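PDB 6V55: adhesion G-protein coupled receptor G6 from Danio rerio, which probably acts as a cell-surface receptor in myelination, coupling contacts of its multidomain, calcium-binding extracellular region to G-protein signalling. Local coordinates for residues 7-12 with 31-36; 197-202 with 222-227; 624-629 with 645-650. All coordinates share one frame; numbering follows the deposited sequence.

Contact 1: 7-12 with 31-36. With NAG (2-acetamido-2-deoxy-beta-D-glucopyranose), chain E.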
loop_
_atom_site.group_PDB
_atom_site.type_symbol
_atom_site.label_atom_id
_atom_site.label_comp_id
_atom_site.label_asym_id
_atom_site.label_seq_id
_atom_site.Cartn_x
_atom_site.Cartn_y
_atom_site.Cartn_z
ATOM N N VAL A 7 9.894 -4.326 1.889
ATOM C CA VAL A 7 10.450 -5.666 2.027
ATOM C C VAL A 7 9.963 -6.548 0.879
ATOM O O VAL A 7 9.083 -6.178 0.099
ATOM C CB VAL A 7 10.076 -6.315 3.378
ATOM C CG1 VAL A 7 11.014 -5.860 4.485
ATOM C CG2 VAL A 7 8.640 -5.978 3.721
ATOM N N VAL A 8 10.563 -7.735 0.797
ATOM C CA VAL A 8 10.136 -8.809 -0.094
ATOM C C VAL A 8 9.816 -10.014 0.777
ATOM O O VAL A 8 10.698 -10.532 1.474
ATOM C CB VAL A 8 11.201 -9.160 -1.147
ATOM C CG1 VAL A 8 10.834 -10.447 -1.878
ATOM C CG2 VAL A 8 11.323 -8.047 -2.150
ATOM N N LEU A 9 8.563 -10.456 0.751
ATOM C CA LEU A 9 8.103 -11.520 1.634
ATOM C C LEU A 9 7.997 -12.811 0.832
ATOM O O LEU A 9 7.317 -12.848 -0.200
ATOM C CB LEU A 9 6.767 -11.151 2.282
ATOM C CG LEU A 9 6.733 -9.739 2.887
ATOM C CD1 LEU A 9 5.355 -9.358 3.429
ATOM C CD2 LEU A 9 7.789 -9.604 3.974
ATOM N N THR A 10 8.696 -13.861 1.288
ATOM C CA THR A 10 8.810 -15.109 0.540
ATOM C C THR A 10 8.288 -16.329 1.290
ATOM O O THR A 10 8.432 -17.443 0.780
ATOM C CB THR A 10 10.272 -15.391 0.145
ATOM O OG1 THR A 10 11.053 -15.616 1.325
ATOM C CG2 THR A 10 10.879 -14.247 -0.653
ATOM N N ASP A 11 7.707 -16.171 2.478
ATOM C CA ASP A 11 7.208 -17.329 3.209
ATOM C C ASP A 11 5.896 -17.820 2.599
ATOM O O ASP A 11 5.276 -17.139 1.772
ATOM C CB ASP A 11 7.022 -17.001 4.688
ATOM C CG ASP A 11 8.343 -16.941 5.446
ATOM O OD1 ASP A 11 9.397 -17.276 4.849
ATOM O OD2 ASP A 11 8.318 -16.569 6.646
ATOM N N SER A 12 5.485 -19.032 3.015
ATOM C CA SER A 12 4.306 -19.673 2.428
ATOM C C SER A 12 3.021 -18.977 2.854
ATOM O O SER A 12 2.051 -18.937 2.087
ATOM C CB SER A 12 4.252 -21.155 2.812
ATOM O OG SER A 12 3.352 -21.378 3.891
ATOM N N CYS A 31 5.540 2.713 1.153
ATOM C CA CYS A 31 5.774 1.317 1.450
ATOM C C CYS A 31 5.617 0.479 0.182
ATOM O O CYS A 31 4.828 0.817 -0.704
ATOM C CB CYS A 31 4.797 0.874 2.523
ATOM S SG CYS A 31 4.898 1.741 4.129
ATOM N N ASN A 32 6.380 -0.628 0.100
ATOM C CA ASN A 32 6.398 -1.557 -1.050
ATOM C C ASN A 32 6.639 -2.925 -0.417
ATOM O O ASN A 32 7.781 -3.372 -0.278
ATOM C CB ASN A 32 7.467 -1.186 -2.097
ATOM C CG ASN A 32 7.626 -2.219 -3.265
ATOM O OD1 ASN A 32 6.848 -3.144 -3.424
ATOM N ND2 ASN A 32 8.646 -2.005 -4.109
ATOM N N TRP A 33 5.551 -3.591 -0.063
ATOM C CA TRP A 33 5.575 -5.010 0.251
ATOM C C TRP A 33 5.401 -5.794 -1.043
ATOM O O TRP A 33 4.304 -5.822 -1.609
ATOM C CB TRP A 33 4.454 -5.342 1.214
ATOM C CG TRP A 33 4.499 -4.607 2.508
ATOM C CD1 TRP A 33 5.248 -4.921 3.599
ATOM C CD2 TRP A 33 3.712 -3.471 2.876
ATOM N NE1 TRP A 33 4.995 -4.039 4.617
ATOM C CE2 TRP A 33 4.054 -3.141 4.196
ATOM C CE3 TRP A 33 2.755 -2.699 2.214
ATOM C CZ2 TRP A 33 3.485 -2.079 4.860
ATOM C CZ3 TRP A 33 2.190 -1.638 2.885
ATOM C CH2 TRP A 33 2.550 -1.346 4.188
ATOM N N THR A 34 6.464 -6.438 -1.515
ATOM C CA THR A 34 6.369 -7.334 -2.663
ATOM C C THR A 34 6.307 -8.773 -2.154
ATOM O O THR A 34 7.171 -9.213 -1.397
ATOM C CB THR A 34 7.542 -7.110 -3.621
ATOM O OG1 THR A 34 7.271 -5.956 -4.428
ATOM C CG2 THR A 34 7.755 -8.295 -4.547
ATOM N N ILE A 35 5.265 -9.495 -2.533
ATOM C CA ILE A 35 5.079 -10.874 -2.101
ATOM C C ILE A 35 5.401 -11.783 -3.271
ATOM O O ILE A 35 4.729 -11.717 -4.309
ATOM C CB ILE A 35 3.652 -11.122 -1.610
ATOM C CG1 ILE A 35 3.196 -9.972 -0.710
ATOM C CG2 ILE A 35 3.610 -12.445 -0.915
ATOM C CD1 ILE A 35 1.700 -9.960 -0.412
ATOM N N GLN A 36 6.412 -12.640 -3.114
ATOM C CA GLN A 36 6.852 -13.500 -4.203
ATOM C C GLN A 36 6.742 -14.967 -3.821
ATOM O O GLN A 36 7.224 -15.383 -2.761
ATOM C CB GLN A 36 8.276 -13.188 -4.631
ATOM C CG GLN A 36 8.598 -13.802 -5.966
ATOM C CD GLN A 36 9.738 -13.109 -6.651
ATOM O OE1 GLN A 36 9.815 -13.088 -7.884
ATOM N NE2 GLN A 36 10.630 -12.513 -5.857
HETATM C C1 NAG E . 8.956 -2.870 -5.246
HETATM C C2 NAG E . 9.522 -2.149 -6.491
HETATM C C3 NAG E . 9.959 -3.170 -7.552
HETATM C C4 NAG E . 10.967 -4.156 -6.977
HETATM C C5 NAG E . 10.371 -4.856 -5.753
HETATM C C6 NAG E . 11.379 -5.725 -5.045
HETATM C C7 NAG E . 8.424 0.049 -6.621
HETATM C C8 NAG E . 7.466 0.905 -7.398
HETATM N N2 NAG E . 8.583 -1.200 -7.068
HETATM O O3 NAG E . 10.520 -2.506 -8.683
HETATM O O4 NAG E . 11.328 -5.113 -7.973
HETATM O O5 NAG E . 9.924 -3.889 -4.781
HETATM O O6 NAG E . 12.118 -4.974 -4.090
HETATM O O7 NAG E . 9.023 0.468 -5.630
#
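In the CUB domain, a beta sandwich, V8 and L9 form a short edge strand that runs parallel to strand 30-36, V8 pairing with T34 and L9 with I35. T34 bonds to V7 and L9, on either side of its partner V8, and L9 to T34 and Q36, on either side of I35. T34 N donates to V7 O at 3.1 Å, and T34 O receives L9 N at 2.8 Å. L9 in turn offers its O to Q36 N, again at 3.1 Å, whereas the bond from V7 N to N32 O is weak and bent. On the side facing the domain interior, V7 CG2 approaches the W33 indole at a slant, 3.6 Å from CD1, and L9 CD1 lies farther off the same atom. F16 stacks on the indole, and F106 meets it with its ring plane nearly perpendicular. V8 and T34 point to the other side of the sheet. N32-W33-T34 is an N-X-T sequon, and its T34 hydroxyl lies on that side near the sugar. With CG anti to the backbone N (chi1 174°), the N32 amide reaches along the strand, and T34 OG1 donates to its OD1 at 3.0 Å, the donor tilted 25° out of the carbonyl plane. With an alanine in place of T34, OD1 loses its donor and the sequon its threonine, and the amide would probably go unglycosylated. E92 OE2 also lies close to this hydroxyl, in a weak hydrogen bond that may compete for the same proton. V8 CG2 lies 3.7 Å from NAG C6, bringing the edge strand into contact with the glycan. The glycan itself is joined by the covalent bond from N32 ND2 to NAG C1, 1.5 Å long.

Contact 2: 197-202 with 222-227. Unlike the reference sequence in segment 197-202: F198 (reference Leu). Unlike the reference sequence in segment 222-227: E227 (reference Gly).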
loop_
_atom_site.group_PDB
_atom_site.type_symbol
_atom_site.label_atom_id
_atom_site.label_comp_id
_atom_site.label_asym_id
_atom_site.label_seq_id
_atom_site.Cartn_x
_atom_site.Cartn_y
_atom_site.Cartn_z
ATOM N N ASN A 197 -15.869 -48.878 -32.720
ATOM C CA ASN A 197 -16.982 -48.375 -33.523
ATOM C C ASN A 197 -17.469 -46.995 -33.094
ATOM O O ASN A 197 -18.297 -46.415 -33.805
ATOM C CB ASN A 197 -18.173 -49.337 -33.456
ATOM C CG ASN A 197 -17.751 -50.784 -33.328
ATOM O OD1 ASN A 197 -17.422 -51.254 -32.226
ATOM N ND2 ASN A 197 -17.772 -51.511 -34.452
ATOM N N PHE A 198 -17.039 -46.478 -31.933
ATOM C CA PHE A 198 -17.503 -45.179 -31.463
ATOM C C PHE A 198 -16.388 -44.147 -31.341
ATOM O O PHE A 198 -16.693 -42.965 -31.138
ATOM C CB PHE A 198 -18.212 -45.301 -30.098
ATOM C CG PHE A 198 -19.188 -46.461 -29.986
ATOM C CD1 PHE A 198 -20.123 -46.741 -30.989
ATOM C CD2 PHE A 198 -19.204 -47.244 -28.834
ATOM C CE1 PHE A 198 -21.000 -47.797 -30.861
ATOM C CE2 PHE A 198 -20.099 -48.296 -28.701
ATOM C CZ PHE A 198 -20.987 -48.567 -29.715
ATOM N N LEU A 199 -15.123 -44.569 -31.453
ATOM C CA LEU A 199 -13.935 -43.717 -31.452
ATOM C C LEU A 199 -12.755 -44.568 -31.900
ATOM O O LEU A 199 -12.724 -45.766 -31.629
ATOM C CB LEU A 199 -13.614 -43.125 -30.073
ATOM C CG LEU A 199 -12.967 -43.893 -28.919
ATOM C CD1 LEU A 199 -11.423 -43.945 -28.999
ATOM C CD2 LEU A 199 -13.437 -43.313 -27.615
ATOM N N THR A 200 -11.759 -43.943 -32.538
ATOM C CA THR A 200 -10.470 -44.613 -32.738
ATOM C C THR A 200 -9.350 -43.580 -32.809
ATOM O O THR A 200 -9.579 -42.365 -32.715
ATOM C CB THR A 200 -10.428 -45.478 -33.998
ATOM O OG1 THR A 200 -9.127 -46.077 -34.100
ATOM C CG2 THR A 200 -10.679 -44.605 -35.228
ATOM N N SER A 201 -8.117 -44.084 -33.025
ATOM C CA SER A 201 -6.856 -43.339 -32.955
ATOM C C SER A 201 -6.659 -42.353 -34.103
ATOM O O SER A 201 -5.612 -41.703 -34.148
ATOM C CB SER A 201 -5.649 -44.283 -32.974
ATOM O OG SER A 201 -5.859 -45.493 -32.290
ATOM N N SER A 202 -7.585 -42.263 -35.067
ATOM C CA SER A 202 -7.592 -41.147 -36.008
ATOM C C SER A 202 -8.057 -39.867 -35.336
ATOM O O SER A 202 -7.811 -38.781 -35.869
ATOM C CB SER A 202 -8.496 -41.451 -37.210
ATOM O OG SER A 202 -8.204 -42.713 -37.789
ATOM N N ILE A 222 -20.813 -51.285 -21.856
ATOM C CA ILE A 222 -19.921 -50.151 -22.058
ATOM C C ILE A 222 -20.727 -48.995 -22.642
ATOM O O ILE A 222 -21.533 -49.179 -23.556
ATOM C CB ILE A 222 -18.750 -50.524 -22.984
ATOM C CG1 ILE A 222 -18.236 -51.943 -22.697
ATOM C CG2 ILE A 222 -17.637 -49.461 -22.912
ATOM C CD1 ILE A 222 -17.341 -52.058 -21.504
ATOM N N GLY A 223 -20.522 -47.801 -22.104
ATOM C CA GLY A 223 -21.071 -46.588 -22.685
ATOM C C GLY A 223 -19.905 -45.689 -23.119
ATOM O O GLY A 223 -18.853 -45.717 -22.494
ATOM N N VAL A 224 -20.106 -44.976 -24.220
ATOM C CA VAL A 224 -19.119 -44.026 -24.735
ATOM C C VAL A 224 -19.841 -42.707 -24.988
ATOM O O VAL A 224 -20.882 -42.686 -25.658
ATOM C CB VAL A 224 -18.441 -44.531 -26.025
ATOM C CG1 VAL A 224 -17.518 -43.476 -26.604
ATOM C CG2 VAL A 224 -17.633 -45.780 -25.758
ATOM N N TYR A 225 -19.308 -41.617 -24.441
ATOM C CA TYR A 225 -19.752 -40.271 -24.779
ATOM C C TYR A 225 -18.611 -39.547 -25.494
ATOM O O TYR A 225 -17.532 -39.358 -24.919
ATOM C CB TYR A 225 -20.203 -39.529 -23.523
ATOM C CG TYR A 225 -21.107 -38.349 -23.766
ATOM C CD1 TYR A 225 -20.572 -37.102 -24.118
ATOM C CD2 TYR A 225 -22.493 -38.470 -23.629
ATOM C CE1 TYR A 225 -21.389 -36.010 -24.341
ATOM C CE2 TYR A 225 -23.327 -37.379 -23.841
ATOM C CZ TYR A 225 -22.764 -36.151 -24.199
ATOM O OH TYR A 225 -23.567 -35.054 -24.421
ATOM N N PHE A 226 -18.858 -39.148 -26.746
ATOM C CA PHE A 226 -17.878 -38.500 -27.613
ATOM C C PHE A 226 -18.652 -37.723 -28.670
ATOM O O PHE A 226 -19.546 -38.290 -29.311
ATOM C CB PHE A 226 -16.975 -39.534 -28.273
ATOM C CG PHE A 226 -15.695 -38.993 -28.871
ATOM C CD1 PHE A 226 -14.870 -39.868 -29.530
ATOM C CD2 PHE A 226 -15.271 -37.663 -28.760
ATOM C CE1 PHE A 226 -13.678 -39.479 -30.096
ATOM C CE2 PHE A 226 -14.064 -37.241 -29.309
ATOM C CZ PHE A 226 -13.251 -38.182 -29.995
ATOM N N GLU A 227 -18.288 -36.440 -28.838
ATOM C CA GLU A 227 -18.824 -35.526 -29.852
ATOM C C GLU A 227 -20.344 -35.351 -29.734
ATOM O O GLU A 227 -21.050 -35.317 -30.742
ATOM C CB GLU A 227 -18.411 -35.969 -31.264
ATOM C CG GLU A 227 -16.947 -35.623 -31.582
ATOM C CD GLU A 227 -16.525 -35.980 -33.005
ATOM O OE1 GLU A 227 -15.297 -36.076 -33.258
ATOM O OE2 GLU A 227 -17.424 -36.168 -33.860
#
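F198 and L199, in the loop between strands 191-194 and 209-216, pack on V224 and F226 of strand 221-226 in the beta sandwich of the pentraxin-family domain. No hydrogen bond joins the two segments; the contact is apolar packing, and the two pairs meet at different angles. V224 and F226, two apart on the strand, both point toward the loop. F198, a leucine in the reference sequence, crosses V224 obliquely and presents its ring edge: V224 CG2 lies near the ring plane, 3.8 Å from CD2, while F198 CB rests against V224 CG1 at 4.0 Å. The same ring stacks with F231 of the adjoining strand 229-234. L199 instead meets F226 at about a right angle. Its CG, set between the backbone N and the carbonyl carbon (chi1 77°), carries the rest of the L199 side chain inward to L211, F177 and M184, so that the loop contributes to packing between the two sheets. F226, swung away from its own N by a chi1 of -163°, reaches out to the loop and turns a ring edge to L199, whose CB sits near the ring plane, 3.5 Å from F226 CD1 and 3.6 Å from CE1.

Contact 3: 624-629 with 645-650; sequences TLSAFI and HNALAV
A classic beta bulge sets two residues, L648 and A649, against the single residue A627, between strand 623-628 and the antiparallel strand 649-653. The two strands lie in the sheet that also contains strand 760-765 of the GPS motif, consistent with the beta sandwich of a GAIN domain. A627, L648 and V650 bury the most surface here. A627 uses both its backbone groups: its N donates to A649 O at 2.8 Å, and its O accepts L648 N at 2.9 Å, with the donor tilted 19° from the carbonyl plane. The extra residue is thus absorbed without breaking the pairing. The methyl groups of A627 and A649 lie on the same side of the sheet, CB to CB 4.2 Å, where A627 also touches F674 and F676 of strand 671-677 in the facing sheet. L648 also reaches F676, and its side chain lies aslant I629, L648 CD1 3.8 Å from I629 CG1, extending the apolar contact beyond the last bonded pair. V650 stands opposite S626 in a non-hydrogen-bonded pair, on the other side of the sheet from the two alanines. A chi1 of -168° swings V650 CG1 away from its own N, and the two methyls part: CG1 comes within 3.6 Å of L625 O and also touches T624 CG2, while CG2 approaches S626 OG. That hydroxyl is hydrogen-bonded to the backbone N of A644, just ahead of 645-650, and A647 CB packs 3.4 Å from S626 OG.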
loop_
_atom_site.group_PDB
_atom_site.type_symbol
_atom_site.label_atom_id
_atom_site.label_comp_id
_atom_site.label_asym_id
_atom_site.label_seq_id
_atom_site.Cartn_x
_atom_site.Cartn_y
_atom_site.Cartn_z
ATOM N N THR A 624 -3.228 28.464 46.631
ATOM C CA THR A 624 -2.123 27.555 46.337
ATOM C C THR A 624 -2.498 26.745 45.111
ATOM O O THR A 624 -3.591 26.174 45.066
ATOM C CB THR A 624 -1.816 26.625 47.516
ATOM O OG1 THR A 624 -1.298 27.398 48.607
ATOM C CG2 THR A 624 -0.779 25.561 47.137
ATOM N N LEU A 625 -1.618 26.733 44.102
ATOM C CA LEU A 625 -1.865 26.036 42.847
ATOM C C LEU A 625 -0.668 25.149 42.553
ATOM O O LEU A 625 0.455 25.452 42.973
ATOM C CB LEU A 625 -2.089 27.001 41.672
ATOM C CG LEU A 625 -3.194 28.055 41.725
ATOM C CD1 LEU A 625 -2.661 29.380 42.255
ATOM C CD2 LEU A 625 -3.722 28.253 40.335
ATOM N N SER A 626 -0.905 24.077 41.792
ATOM C CA SER A 626 0.024 22.956 41.755
ATOM C C SER A 626 -0.063 22.215 40.426
ATOM O O SER A 626 -1.152 21.974 39.901
ATOM C CB SER A 626 -0.278 21.994 42.907
ATOM O OG SER A 626 0.811 21.141 43.187
ATOM N N ALA A 627 1.096 21.831 39.900
ATOM C CA ALA A 627 1.193 21.022 38.694
ATOM C C ALA A 627 1.741 19.639 39.030
ATOM O O ALA A 627 2.712 19.510 39.783
ATOM C CB ALA A 627 2.089 21.700 37.661
ATOM N N PHE A 628 1.145 18.609 38.438
ATOM C CA PHE A 628 1.475 17.231 38.779
ATOM C C PHE A 628 1.072 16.326 37.618
ATOM O O PHE A 628 0.283 16.721 36.754
ATOM C CB PHE A 628 0.790 16.812 40.094
ATOM C CG PHE A 628 -0.708 16.581 39.976
ATOM C CD1 PHE A 628 -1.605 17.658 39.895
ATOM C CD2 PHE A 628 -1.221 15.286 39.976
ATOM C CE1 PHE A 628 -2.979 17.449 39.803
ATOM C CE2 PHE A 628 -2.597 15.061 39.876
ATOM C CZ PHE A 628 -3.476 16.148 39.794
ATOM N N ILE A 629 1.640 15.107 37.602
ATOM C CA ILE A 629 1.265 14.036 36.672
ATOM C C ILE A 629 0.747 12.849 37.472
ATOM O O ILE A 629 1.449 12.335 38.351
ATOM C CB ILE A 629 2.432 13.577 35.781
ATOM C CG1 ILE A 629 3.338 14.743 35.375
ATOM C CG2 ILE A 629 1.880 12.874 34.567
ATOM C CD1 ILE A 629 4.499 14.333 34.470
ATOM N N HIS A 645 0.364 15.782 45.487
ATOM C CA HIS A 645 1.445 14.920 45.947
ATOM C C HIS A 645 2.443 14.654 44.825
ATOM O O HIS A 645 2.051 14.361 43.686
ATOM C CB HIS A 645 0.894 13.602 46.491
ATOM C CG HIS A 645 1.911 12.785 47.227
ATOM N ND1 HIS A 645 2.096 11.437 46.995
ATOM C CD2 HIS A 645 2.804 13.126 48.190
ATOM C CE1 HIS A 645 3.054 10.982 47.784
ATOM N NE2 HIS A 645 3.500 11.986 48.519
ATOM N N ASN A 646 3.734 14.742 45.184
ATOM C CA ASN A 646 4.892 14.730 44.282
ATOM C C ASN A 646 4.733 15.765 43.165
ATOM O O ASN A 646 4.795 15.453 41.973
ATOM C CB ASN A 646 5.152 13.330 43.707
ATOM C CG ASN A 646 5.505 12.307 44.772
ATOM O OD1 ASN A 646 6.487 12.456 45.503
ATOM N ND2 ASN A 646 4.708 11.246 44.852
ATOM N N ALA A 647 4.495 17.009 43.576
ATOM C CA ALA A 647 4.270 18.084 42.622
ATOM C C ALA A 647 5.568 18.479 41.933
ATOM O O ALA A 647 6.655 18.412 42.514
ATOM C CB ALA A 647 3.662 19.302 43.310
ATOM N N LEU A 648 5.442 18.869 40.666
ATOM C CA LEU A 648 6.574 19.369 39.895
ATOM C C LEU A 648 6.698 20.884 39.956
ATOM O O LEU A 648 7.811 21.413 39.807
ATOM C CB LEU A 648 6.451 18.930 38.433
ATOM C CG LEU A 648 6.095 17.453 38.217
ATOM C CD1 LEU A 648 5.912 17.173 36.739
ATOM C CD2 LEU A 648 7.164 16.549 38.817
ATOM N N ALA A 649 5.585 21.588 40.169
ATOM C CA ALA A 649 5.609 23.032 40.372
ATOM C C ALA A 649 4.479 23.419 41.314
ATOM O O ALA A 649 3.335 22.987 41.124
ATOM C CB ALA A 649 5.490 23.775 39.048
ATOM N N VAL A 650 4.805 24.183 42.362
ATOM C CA VAL A 650 3.819 24.732 43.289
ATOM C C VAL A 650 3.958 26.245 43.274
ATOM O O VAL A 650 5.076 26.770 43.367
ATOM C CB VAL A 650 3.999 24.209 44.727
ATOM C CG1 VAL A 650 2.791 24.576 45.598
ATOM C CG2 VAL A 650 4.239 22.716 44.760
#

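How the contacts relate
The contacts follow one another along the chain, 1, 2, then 3, with no overlap in sequence, and they share no sheet. Contact 1 lies in the CUB domain, contact 2 in the pentraxin-family domain, and contact 3 in the sheet that includes strands 750-752 and 760-765 of the GPS motif. Contact 1 is near the middle of the molecule, its centre about 50 Å from that of contact 2 and about 52 Å from that of contact 3. Contacts 2 and 3 flank the chain's centre, about 97 Å apart between centres. The N-terminal CUB domain is therefore central; Q56 and I59 border a glycan beside N480, which suggests that the extracellular region folds back on itself.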